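Local coordinates for protein phosphoribulokinase (Rhodobacter sphaeroides, PDB 1A7J) that catalyses the ATP-dependent phosphorylation of D-ribulose 5-phosphate to D-ribulose 1,5-bisphosphate in the Calvin cycle, at residues I163-I166 / H167-A171; R46-R49 / A50-K53; I280-V283 / V284-K288; H23-D26 / Q27-R31. One frame throughout, in Å; residues are numbered along the deposited sequence.

Overall arrangement
All four contacts are local, each joining side chains a turn apart, and along the chain they follow in the order contact 4, contact 2, contact 1, contact 3. Contact 4 lies on helix 21-32, which follows the P-loop, the predicted ATP-binding segment; contact 2 opens helix 49-62; contact 1 ends helix 158-168; contact 3 ends helix 268-284. Contact 1 holds two catalytic-site residues, and contact 2 lies near them, nearest atoms about 8 Å apart. Contacts 3 and 4 touch, their centres about 15 Å apart, because Ile280 packs on Phe25 and Phe29. Contact 3 lies about 39 Å from contacts 1 and 2, centre to centre, away from the catalytic residues.

Contact 1: residues I163-I166 / H167-A171. With SO4 (sulfate ion), chain B.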
loop_
_atom_site.group_PDB
_atom_site.type_symbol
_atom_site.label_atom_id
_atom_site.label_comp_id
_atom_site.label_asym_id
_atom_site.label_seq_id
_atom_site.Cartn_x
_atom_site.Cartn_y
_atom_site.Cartn_z
ATOM N N ILE A 163 13.540 0.335 -9.796
ATOM C CA ILE A 163 13.923 1.693 -10.139
ATOM C C ILE A 163 13.462 2.611 -9.040
ATOM O O ILE A 163 14.176 3.517 -8.656
ATOM C CB ILE A 163 13.239 2.160 -11.437
ATOM C CG1 ILE A 163 13.788 1.362 -12.618
ATOM C CG2 ILE A 163 13.453 3.670 -11.667
ATOM C CD1 ILE A 163 12.750 1.019 -13.707
ATOM N N GLN A 164 12.230 2.427 -8.592
ATOM C CA GLN A 164 11.693 3.269 -7.534
ATOM C C GLN A 164 12.542 3.126 -6.279
ATOM O O GLN A 164 12.789 4.098 -5.579
ATOM C CB GLN A 164 10.224 2.923 -7.229
ATOM C CG GLN A 164 9.233 3.834 -7.954
ATOM C CD GLN A 164 7.762 3.455 -7.779
ATOM O OE1 GLN A 164 7.412 2.590 -6.975
ATOM N NE2 GLN A 164 6.886 4.156 -8.499
ATOM N N LYS A 165 13.107 1.945 -6.076
ATOM C CA LYS A 165 13.831 1.661 -4.852
ATOM C C LYS A 165 15.282 2.114 -4.959
ATOM O O LYS A 165 15.813 2.717 -4.036
ATOM C CB LYS A 165 13.767 0.170 -4.550
ATOM C CG LYS A 165 14.772 -0.275 -3.549
ATOM C CD LYS A 165 14.425 0.253 -2.183
ATOM C CE LYS A 165 15.450 -0.200 -1.149
ATOM N NZ LYS A 165 15.290 0.480 0.182
ATOM N N ILE A 166 15.901 1.851 -6.108
ATOM C CA ILE A 166 17.303 2.175 -6.361
ATOM C C ILE A 166 17.449 3.676 -6.264
ATOM O O ILE A 166 18.440 4.175 -5.730
ATOM C CB ILE A 166 17.745 1.710 -7.763
ATOM C CG1 ILE A 166 18.015 0.215 -7.775
ATOM C CG2 ILE A 166 19.005 2.365 -8.161
ATOM C CD1 ILE A 166 17.517 -0.423 -8.993
ATOM N N HIS A 167 16.380 4.386 -6.595
ATOM C CA HIS A 167 16.394 5.822 -6.435
ATOM C C HIS A 167 16.289 6.317 -4.998
ATOM O O HIS A 167 16.993 7.255 -4.639
ATOM C CB HIS A 167 15.344 6.468 -7.319
ATOM C CG HIS A 167 15.857 6.805 -8.679
ATOM N ND1 HIS A 167 16.447 5.858 -9.492
ATOM C CD2 HIS A 167 16.040 7.997 -9.299
ATOM C CE1 HIS A 167 16.981 6.456 -10.546
ATOM N NE2 HIS A 167 16.745 7.754 -10.454
ATOM N N ARG A 168 15.539 5.621 -4.143
ATOM C CA ARG A 168 15.484 5.988 -2.725
ATOM C C ARG A 168 16.826 5.696 -2.052
ATOM O O ARG A 168 17.101 6.210 -0.968
ATOM C CB ARG A 168 14.402 5.204 -1.973
ATOM C CG ARG A 168 12.955 5.539 -2.304
ATOM C CD ARG A 168 11.998 4.528 -1.621
ATOM N NE ARG A 168 10.768 4.275 -2.389
ATOM C CZ ARG A 168 10.070 3.133 -2.377
ATOM N NH1 ARG A 168 10.586 2.021 -1.859
ATOM N NH2 ARG A 168 8.891 3.077 -2.991
ATOM N N ASP A 169 17.588 4.764 -2.623
ATOM C CA ASP A 169 18.820 4.278 -2.000
ATOM C C ASP A 169 20.064 4.894 -2.619
ATOM O O ASP A 169 21.190 4.526 -2.271
ATOM C CB ASP A 169 18.917 2.747 -2.089
ATOM C CG ASP A 169 18.316 2.035 -0.878
ATOM O OD1 ASP A 169 17.526 2.661 -0.134
ATOM O OD2 ASP A 169 18.625 0.836 -0.683
ATOM N N ARG A 170 19.874 5.766 -3.595
ATOM C CA ARG A 170 20.998 6.547 -4.075
ATOM C C ARG A 170 20.875 7.974 -3.575
ATOM O O ARG A 170 21.577 8.885 -4.043
ATOM C CB ARG A 170 21.054 6.529 -5.599
ATOM C CG ARG A 170 22.464 6.876 -6.140
ATOM C CD ARG A 170 22.805 5.920 -7.269
ATOM N NE ARG A 170 21.669 5.893 -8.212
ATOM C CZ ARG A 170 21.828 5.929 -9.540
ATOM N NH1 ARG A 170 23.062 6.089 -10.062
ATOM N NH2 ARG A 170 20.762 5.802 -10.353
ATOM N N ALA A 171 19.977 8.152 -2.613
ATOM C CA ALA A 171 19.683 9.455 -2.034
ATOM C C ALA A 171 19.807 9.425 -0.500
ATOM O O ALA A 171 19.215 10.255 0.208
ATOM C CB ALA A 171 18.283 9.878 -2.447
HETATM S S SO4 B . 14.711 -2.362 2.934
HETATM O O1 SO4 B . 14.872 -3.466 3.838
HETATM O O2 SO4 B . 13.410 -2.417 2.324
HETATM O O3 SO4 B . 14.848 -1.140 3.666
HETATM O O4 SO4 B . 15.712 -2.423 1.931
#
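The catalytic site of phosphoribulokinase includes Lys165 and Asp169, which meet one turn apart where helix 158-168 runs out. Lys165 NZ forms a salt bridge with Asp169 OD1 at 3.1 Å, arriving from above the carboxylate plane, 44° out of it. The lysine methylene next to the amine lies against the other oxygen, CE standing 3.4 Å from Asp169 OD2. CG of Lys165 is anti to the backbone N (chi1 164°), and a bend at chi2 precedes the straight outer chain that carries the amine across the aspartate. NZ also makes a weak hydrogen bond of 3.4 Å to O4 of a sulfate ion, which His69 holds as well.

In this P-loop kinase fold the helix follows strand 150-156 of the central sheet, and Arg187 of helix 180-195, another catalytic-site residue, touches Lys165. The helical bonding frays here: His167 N still bonds to Ile163 O at 3.1 Å, whereas Asp169 N shares weak bonds between Lys165 O and Ile166 O. On another side of the turn, the guanidinium of Arg168 presents one face to Gln164 O, with NE 3.8 Å from that oxygen. The imidazole of His167 is tied through NE2 to the carbonyl of Arg221.

Contact 2: residues R46-R49 / A50-K53; sequences RFNR and ADMK
Lys53 N donates to Arg49 O at 2.8 Å, and Met52 N reaches Asn48 O at 3.1 Å. Met52 N also makes a weak second bond to Arg49 O. The side chains of Asn48 and Asp51 meet just outside this turn, crossing obliquely with their amide and carboxylate planes 68° apart.

These bonds start helix 49-62, Asn48 occupying the N-cap position after the loop that leaves strand 36-40; its side chain makes no capping bond. Arg49 and Lys53 lie side by side and point the same way along the first turn. The alkyl part of the arginine touches the lysine tip, Arg49 CG being 3.7 Å from Lys53 NZ; the two like charges come close, Arg49 NE 4.5 Å from Lys53 NZ.

Packing takes over on the Phe47 side. Phe47 CB rests 3.7 Å from Met52 CB, while the ring and the Asp51 carboxylate are turned almost at right angles. The preceding Arg46 lays its CB over the centre of one ring face, 4.0 Å above the plane. Met52 continues inward against Phe67 and His69.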
loop_
_atom_site.group_PDB
_atom_site.type_symbol
_atom_site.label_atom_id
_atom_site.label_comp_id
_atom_site.label_asym_id
_atom_site.label_seq_id
_atom_site.Cartn_x
_atom_site.Cartn_y
_atom_site.Cartn_z
ATOM N N ARG A 46 8.492 -3.531 13.062
ATOM C CA ARG A 46 8.971 -3.977 14.361
ATOM C C ARG A 46 10.130 -3.119 14.886
ATOM O O ARG A 46 10.215 -2.834 16.095
ATOM C CB ARG A 46 9.390 -5.449 14.287
ATOM C CG ARG A 46 9.400 -6.169 15.628
ATOM C CD ARG A 46 8.800 -7.568 15.524
ATOM N NE ARG A 46 7.563 -7.718 16.302
ATOM C CZ ARG A 46 6.579 -8.558 15.989
ATOM N NH1 ARG A 46 6.620 -9.237 14.846
ATOM N NH2 ARG A 46 5.523 -8.683 16.785
ATOM N N PHE A 47 11.010 -2.679 13.986
ATOM C CA PHE A 47 12.258 -2.050 14.411
ATOM C C PHE A 47 12.396 -0.639 13.903
ATOM O O PHE A 47 12.001 -0.329 12.777
ATOM C CB PHE A 47 13.462 -2.867 13.945
ATOM C CG PHE A 47 13.441 -4.294 14.386
ATOM C CD1 PHE A 47 13.456 -4.608 15.741
ATOM C CD2 PHE A 47 13.409 -5.329 13.452
ATOM C CE1 PHE A 47 13.446 -5.928 16.162
ATOM C CE2 PHE A 47 13.397 -6.654 13.862
ATOM C CZ PHE A 47 13.414 -6.954 15.218
ATOM N N ASN A 48 12.894 0.225 14.781
ATOM C CA ASN A 48 13.448 1.523 14.399
ATOM C C ASN A 48 14.720 1.281 13.601
ATOM O O ASN A 48 15.252 0.162 13.600
ATOM C CB ASN A 48 13.773 2.352 15.649
ATOM C CG ASN A 48 14.643 1.599 16.648
ATOM O OD1 ASN A 48 14.263 0.542 17.150
ATOM N ND2 ASN A 48 15.811 2.146 16.941
ATOM N N ARG A 49 15.248 2.342 12.999
ATOM C CA ARG A 49 16.371 2.219 12.073
ATOM C C ARG A 49 17.558 1.425 12.656
ATOM O O ARG A 49 17.944 0.389 12.104
ATOM C CB ARG A 49 16.819 3.611 11.593
ATOM C CG ARG A 49 17.431 3.661 10.179
ATOM C CD ARG A 49 17.885 5.080 9.780
ATOM N NE ARG A 49 16.896 5.774 8.947
ATOM C CZ ARG A 49 16.802 7.099 8.818
ATOM N NH1 ARG A 49 17.631 7.914 9.465
ATOM N NH2 ARG A 49 15.859 7.616 8.045
ATOM N N ALA A 50 18.032 1.799 13.842
ATOM C CA ALA A 50 19.229 1.166 14.391
ATOM C C ALA A 50 18.999 -0.306 14.615
ATOM O O ALA A 50 19.770 -1.130 14.140
ATOM C CB ALA A 50 19.623 1.817 15.688
ATOM N N ASP A 51 17.861 -0.626 15.226
ATOM C CA ASP A 51 17.511 -2.001 15.560
ATOM C C ASP A 51 17.478 -2.898 14.338
ATOM O O ASP A 51 17.925 -4.054 14.376
ATOM C CB ASP A 51 16.162 -2.037 16.268
ATOM C CG ASP A 51 16.255 -1.634 17.722
ATOM O OD1 ASP A 51 17.375 -1.308 18.177
ATOM O OD2 ASP A 51 15.220 -1.656 18.419
ATOM N N MET A 52 17.000 -2.341 13.234
ATOM C CA MET A 52 16.834 -3.120 12.022
ATOM C C MET A 52 18.173 -3.256 11.335
ATOM O O MET A 52 18.569 -4.355 10.955
ATOM C CB MET A 52 15.829 -2.440 11.100
ATOM C CG MET A 52 15.725 -3.051 9.721
ATOM S SD MET A 52 14.314 -4.145 9.500
ATOM C CE MET A 52 14.843 -4.999 7.976
ATOM N N LYS A 53 18.904 -2.146 11.268
ATOM C CA LYS A 53 20.205 -2.109 10.606
ATOM C C LYS A 53 21.083 -3.113 11.328
ATOM O O LYS A 53 21.860 -3.854 10.716
ATOM C CB LYS A 53 20.814 -0.699 10.700
ATOM C CG LYS A 53 20.070 0.394 9.896
ATOM C CD LYS A 53 20.221 0.244 8.357
ATOM C CE LYS A 53 19.195 1.081 7.560
ATOM N NZ LYS A 53 19.593 2.520 7.376
#

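Contact 3: residues I280-V283 / V284-K288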
loop_
_atom_site.group_PDB
_atom_site.type_symbol
_atom_site.label_atom_id
_atom_site.label_comp_id
_atom_site.label_asym_id
_atom_site.label_seq_id
_atom_site.Cartn_x
_atom_site.Cartn_y
_atom_site.Cartn_z
ATOM N N ILE A 280 -17.073 3.704 -1.597
ATOM C CA ILE A 280 -16.887 4.297 -0.279
ATOM C C ILE A 280 -18.175 4.911 0.206
ATOM O O ILE A 280 -18.388 5.049 1.403
ATOM C CB ILE A 280 -15.776 5.358 -0.301
ATOM C CG1 ILE A 280 -14.426 4.653 -0.464
ATOM C CG2 ILE A 280 -15.766 6.157 1.005
ATOM C CD1 ILE A 280 -13.281 5.538 -0.857
ATOM N N ASP A 281 -19.064 5.219 -0.721
ATOM C CA ASP A 281 -20.389 5.666 -0.345
ATOM C C ASP A 281 -21.242 4.478 0.052
ATOM O O ASP A 281 -21.711 4.410 1.181
ATOM C CB ASP A 281 -21.056 6.439 -1.487
ATOM C CG ASP A 281 -20.544 7.870 -1.608
ATOM O OD1 ASP A 281 -20.193 8.484 -0.573
ATOM O OD2 ASP A 281 -20.509 8.394 -2.742
ATOM N N ARG A 282 -21.321 3.475 -0.810
ATOM C CA ARG A 282 -22.107 2.278 -0.521
ATOM C C ARG A 282 -21.656 1.630 0.779
ATOM O O ARG A 282 -22.241 0.645 1.244
ATOM C CB ARG A 282 -21.969 1.275 -1.671
ATOM C CG ARG A 282 -23.013 1.497 -2.839
ATOM C CD ARG A 282 -24.285 0.656 -2.542
ATOM N NE ARG A 282 -23.928 -0.792 -2.462
ATOM C CZ ARG A 282 -24.582 -1.699 -1.711
ATOM N NH1 ARG A 282 -25.531 -1.298 -0.820
ATOM N NH2 ARG A 282 -24.294 -3.022 -1.825
ATOM N N VAL A 283 -20.525 2.113 1.275
ATOM C CA VAL A 283 -19.876 1.561 2.442
ATOM C C VAL A 283 -20.260 2.439 3.640
ATOM O O VAL A 283 -20.748 1.929 4.645
ATOM C CB VAL A 283 -18.306 1.473 2.166
ATOM C CG1 VAL A 283 -17.539 2.523 2.947
ATOM C CG2 VAL A 283 -17.761 0.045 2.438
ATOM N N VAL A 284 -20.272 3.749 3.429
ATOM C CA VAL A 284 -20.564 4.719 4.477
ATOM C C VAL A 284 -22.065 4.822 4.728
ATOM O O VAL A 284 -22.486 5.184 5.820
ATOM C CB VAL A 284 -19.964 6.110 4.097
ATOM C CG1 VAL A 284 -20.851 7.262 4.567
ATOM C CG2 VAL A 284 -18.584 6.222 4.673
ATOM N N ARG A 285 -22.845 4.314 3.781
ATOM C CA ARG A 285 -24.307 4.311 3.868
ATOM C C ARG A 285 -24.909 3.008 4.432
ATOM O O ARG A 285 -26.097 2.971 4.742
ATOM C CB ARG A 285 -24.918 4.584 2.487
ATOM C CG ARG A 285 -24.619 5.959 1.910
ATOM C CD ARG A 285 -25.156 6.080 0.493
ATOM N NE ARG A 285 -26.614 6.156 0.473
ATOM C CZ ARG A 285 -27.357 6.130 -0.630
ATOM N NH1 ARG A 285 -26.799 5.913 -1.815
ATOM N NH2 ARG A 285 -28.671 6.284 -0.545
ATOM N N GLU A 286 -24.125 1.928 4.478
ATOM C CA GLU A 286 -24.562 0.670 5.090
ATOM C C GLU A 286 -24.069 0.510 6.524
ATOM O O GLU A 286 -24.471 -0.424 7.217
ATOM C CB GLU A 286 -24.102 -0.518 4.257
ATOM C CG GLU A 286 -24.914 -0.718 2.999
ATOM C CD GLU A 286 -24.862 -2.148 2.517
ATOM O OE1 GLU A 286 -25.497 -3.012 3.158
ATOM O OE2 GLU A 286 -24.150 -2.419 1.528
ATOM N N SER A 287 -23.247 1.458 6.974
ATOM C CA SER A 287 -22.785 1.526 8.361
ATOM C C SER A 287 -23.843 2.171 9.247
ATOM O O SER A 287 -23.844 1.990 10.458
ATOM C CB SER A 287 -21.467 2.325 8.448
ATOM O OG SER A 287 -21.658 3.733 8.621
ATOM N N LYS A 288 -24.716 2.955 8.624
ATOM C CA LYS A 288 -25.707 3.772 9.315
ATOM C C LYS A 288 -27.133 3.298 8.974
ATOM O O LYS A 288 -28.088 4.093 8.955
ATOM C CB LYS A 288 -25.518 5.226 8.914
#
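Arg282 and Glu286 face each other at the C-terminal end of helix 268-284, where the chain leaves it, with their flat groups only 17° from parallel. The glutamate oxygen OE2 sits over one face of the guanidinium and forms a salt bridge with Arg282 NH1 at 2.9 Å; it also stands 3.3 Å from Arg282 CZ. Such a face-on pairing differs from the two-pronged, coplanar kind, in which both carboxylate oxygens meet guanidinium N-H groups. The arginine gets there by folding back: bends at chi2 (-90°) and chi3 bring its end back to the glutamate, whose chain is extended beyond CG. Glu286 CG passes 3.5 Å from Arg282 O.

Val284 lays CB and CG2 against Ile280 O, CB at 3.3 Å, and its side chain touches Val34. Val283 CG1 is 4.2 Å from Val284 CG2, while Val283 also packs on Pro6. Ile280 packs on Phe25 and Phe29 of helix 21-32.

Backbone bonding weakens along the turn. Arg285 N still reaches Asp281 O at 2.8 Å, but Glu286 N and Ser287 N give only weak bonds to Val283 O. Ser287 OG donates to Val284 O at 3.3 Å from above the carbonyl plane. An alanine in place of Glu286 would probably leave the Arg282 guanidinium without this anionic mate and let its folded chain swing away. The chemistry thus implies that, as main-chain bonding fades at the helix end, a surface charge pair and a serine hydroxyl still link residues three and four apart.

Contact 4: residues H23-D26 / Q27-R31; sequences HTFD and QIFRR
Phe29 packs back on Phe25 one turn earlier in helix 21-32. Its CB lies 3.8 Å from both Phe25 O and Asp26 O. With chi1 at -55°, CG is anti to the carbonyl carbon and lies 3.4 Å from Phe25 O, which sits over one face of the ring, offset toward its rim. CD2 stays near that oxygen; farther out, CE2 meets Phe25 CB, and CZ at the tip reaches Phe25 CD1 at 3.8 Å. The Phe25 and Phe29 rings are oblique, their planes 38° apart.

Phe25 O accepts two backbone bonds, from Phe29 N at 2.8 Å and from Ile28 N, besides lying over the ring. Helix 21-32 directly follows the P-loop, the predicted ATP-binding segment, and packs between the central sheet and helix 268-284. Phe25 touches Ile8 and Val10 of strand 7-11, and Met272 of helix 268-284 also touches it. A serine at Phe29 would probably open a gap beside Phe25 and deprive Ile280 of part of its packing surface.

On another side of the helix, Gln27 N bonds to His23 O at 2.8 Å, and Gln27 NE2 adds a weak bond of 3.3 Å to the same His23 O. Gln27 NE2 also reaches Asp269 weakly, while Thr24 OG1 bonds to that aspartate. Thr24 and Ile28 run side by side, Thr24 CG2 lying 4.2 Å from Ile28 CD1.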
loop_
_atom_site.group_PDB
_atom_site.type_symbol
_atom_site.label_atom_id
_atom_site.label_comp_id
_atom_site.label_asym_id
_atom_site.label_seq_id
_atom_site.Cartn_x
_atom_site.Cartn_y
_atom_site.Cartn_z
ATOM N N HIS A 23 -3.961 11.507 -1.057
ATOM C CA HIS A 23 -4.618 12.759 -1.464
ATOM C C HIS A 23 -5.951 12.465 -2.139
ATOM O O HIS A 23 -6.948 13.108 -1.850
ATOM C CB HIS A 23 -3.692 13.561 -2.411
ATOM C CG HIS A 23 -3.793 15.059 -2.268
ATOM N ND1 HIS A 23 -3.886 15.904 -3.357
ATOM C CD2 HIS A 23 -3.775 15.860 -1.176
ATOM C CE1 HIS A 23 -3.929 17.158 -2.942
ATOM N NE2 HIS A 23 -3.862 17.161 -1.623
ATOM N N THR A 24 -5.981 11.386 -2.905
ATOM C CA THR A 24 -7.179 10.948 -3.597
ATOM C C THR A 24 -8.282 10.516 -2.634
ATOM O O THR A 24 -9.425 10.972 -2.741
ATOM C CB THR A 24 -6.866 9.789 -4.534
ATOM O OG1 THR A 24 -5.746 10.127 -5.364
ATOM C CG2 THR A 24 -8.054 9.511 -5.406
ATOM N N PHE A 25 -7.961 9.656 -1.678
ATOM C CA PHE A 25 -8.971 9.264 -0.702
ATOM C C PHE A 25 -9.425 10.452 0.144
ATOM O O PHE A 25 -10.617 10.717 0.259
ATOM C CB PHE A 25 -8.445 8.126 0.158
ATOM C CG PHE A 25 -8.564 6.785 -0.496
ATOM C CD1 PHE A 25 -9.770 6.114 -0.504
ATOM C CD2 PHE A 25 -7.465 6.194 -1.121
ATOM C CE1 PHE A 25 -9.878 4.869 -1.113
ATOM C CE2 PHE A 25 -7.569 4.948 -1.733
ATOM C CZ PHE A 25 -8.774 4.288 -1.726
ATOM N N ASP A 26 -8.467 11.270 0.560
ATOM C CA ASP A 26 -8.773 12.513 1.262
ATOM C C ASP A 26 -9.832 13.290 0.481
ATOM O O ASP A 26 -10.928 13.513 0.983
ATOM C CB ASP A 26 -7.506 13.376 1.419
ATOM C CG ASP A 26 -6.550 12.852 2.497
ATOM O OD1 ASP A 26 -6.995 12.057 3.353
ATOM O OD2 ASP A 26 -5.362 13.264 2.515
ATOM N N GLN A 27 -9.552 13.514 -0.805
ATOM C CA GLN A 27 -10.448 14.208 -1.743
ATOM C C GLN A 27 -11.857 13.614 -1.749
ATOM O O GLN A 27 -12.829 14.308 -2.021
ATOM C CB GLN A 27 -9.879 14.148 -3.172
ATOM C CG GLN A 27 -8.929 15.283 -3.551
ATOM C CD GLN A 27 -8.221 15.056 -4.896
ATOM O OE1 GLN A 27 -8.732 15.415 -5.958
ATOM N NE2 GLN A 27 -7.016 14.510 -4.839
ATOM N N ILE A 28 -11.962 12.320 -1.486
ATOM C CA ILE A 28 -13.250 11.656 -1.520
ATOM C C ILE A 28 -13.948 11.701 -0.160
ATOM O O ILE A 28 -15.132 12.006 -0.089
ATOM C CB ILE A 28 -13.094 10.203 -2.009
ATOM C CG1 ILE A 28 -12.558 10.194 -3.430
ATOM C CG2 ILE A 28 -14.417 9.491 -2.020
ATOM C CD1 ILE A 28 -11.816 8.950 -3.712
ATOM N N PHE A 29 -13.219 11.437 0.920
ATOM C CA PHE A 29 -13.784 11.546 2.258
ATOM C C PHE A 29 -14.214 12.983 2.551
ATOM O O PHE A 29 -15.067 13.222 3.391
ATOM C CB PHE A 29 -12.769 11.123 3.311
ATOM C CG PHE A 29 -12.201 9.765 3.098
ATOM C CD1 PHE A 29 -12.942 8.779 2.482
ATOM C CD2 PHE A 29 -10.927 9.466 3.562
ATOM C CE1 PHE A 29 -12.419 7.503 2.338
ATOM C CE2 PHE A 29 -10.397 8.218 3.420
ATOM C CZ PHE A 29 -11.144 7.224 2.807
ATOM N N ARG A 30 -13.549 13.942 1.924
ATOM C CA ARG A 30 -13.907 15.348 2.075
ATOM C C ARG A 30 -15.122 15.650 1.203
ATOM O O ARG A 30 -16.083 16.289 1.639
ATOM C CB ARG A 30 -12.739 16.227 1.657
ATOM C CG ARG A 30 -13.046 17.708 1.668
ATOM C CD ARG A 30 -12.240 18.419 0.599
ATOM N NE ARG A 30 -13.110 19.022 -0.407
ATOM C CZ ARG A 30 -13.195 18.613 -1.669
ATOM N NH1 ARG A 30 -12.370 17.674 -2.117
ATOM N NH2 ARG A 30 -14.089 19.163 -2.487
ATOM N N ARG A 31 -15.090 15.112 -0.013
ATOM C CA ARG A 31 -16.174 15.225 -0.975
ATOM C C ARG A 31 -17.447 14.594 -0.438
ATOM O O ARG A 31 -18.532 14.991 -0.827
ATOM C CB ARG A 31 -15.767 14.522 -2.266
ATOM C CG ARG A 31 -16.438 15.032 -3.518
ATOM C CD ARG A 31 -15.434 15.099 -4.654
ATOM N NE ARG A 31 -14.447 16.156 -4.435
ATOM C CZ ARG A 31 -13.500 16.492 -5.306
ATOM N NH1 ARG A 31 -13.271 15.726 -6.365
ATOM N NH2 ARG A 31 -12.724 17.546 -5.074
#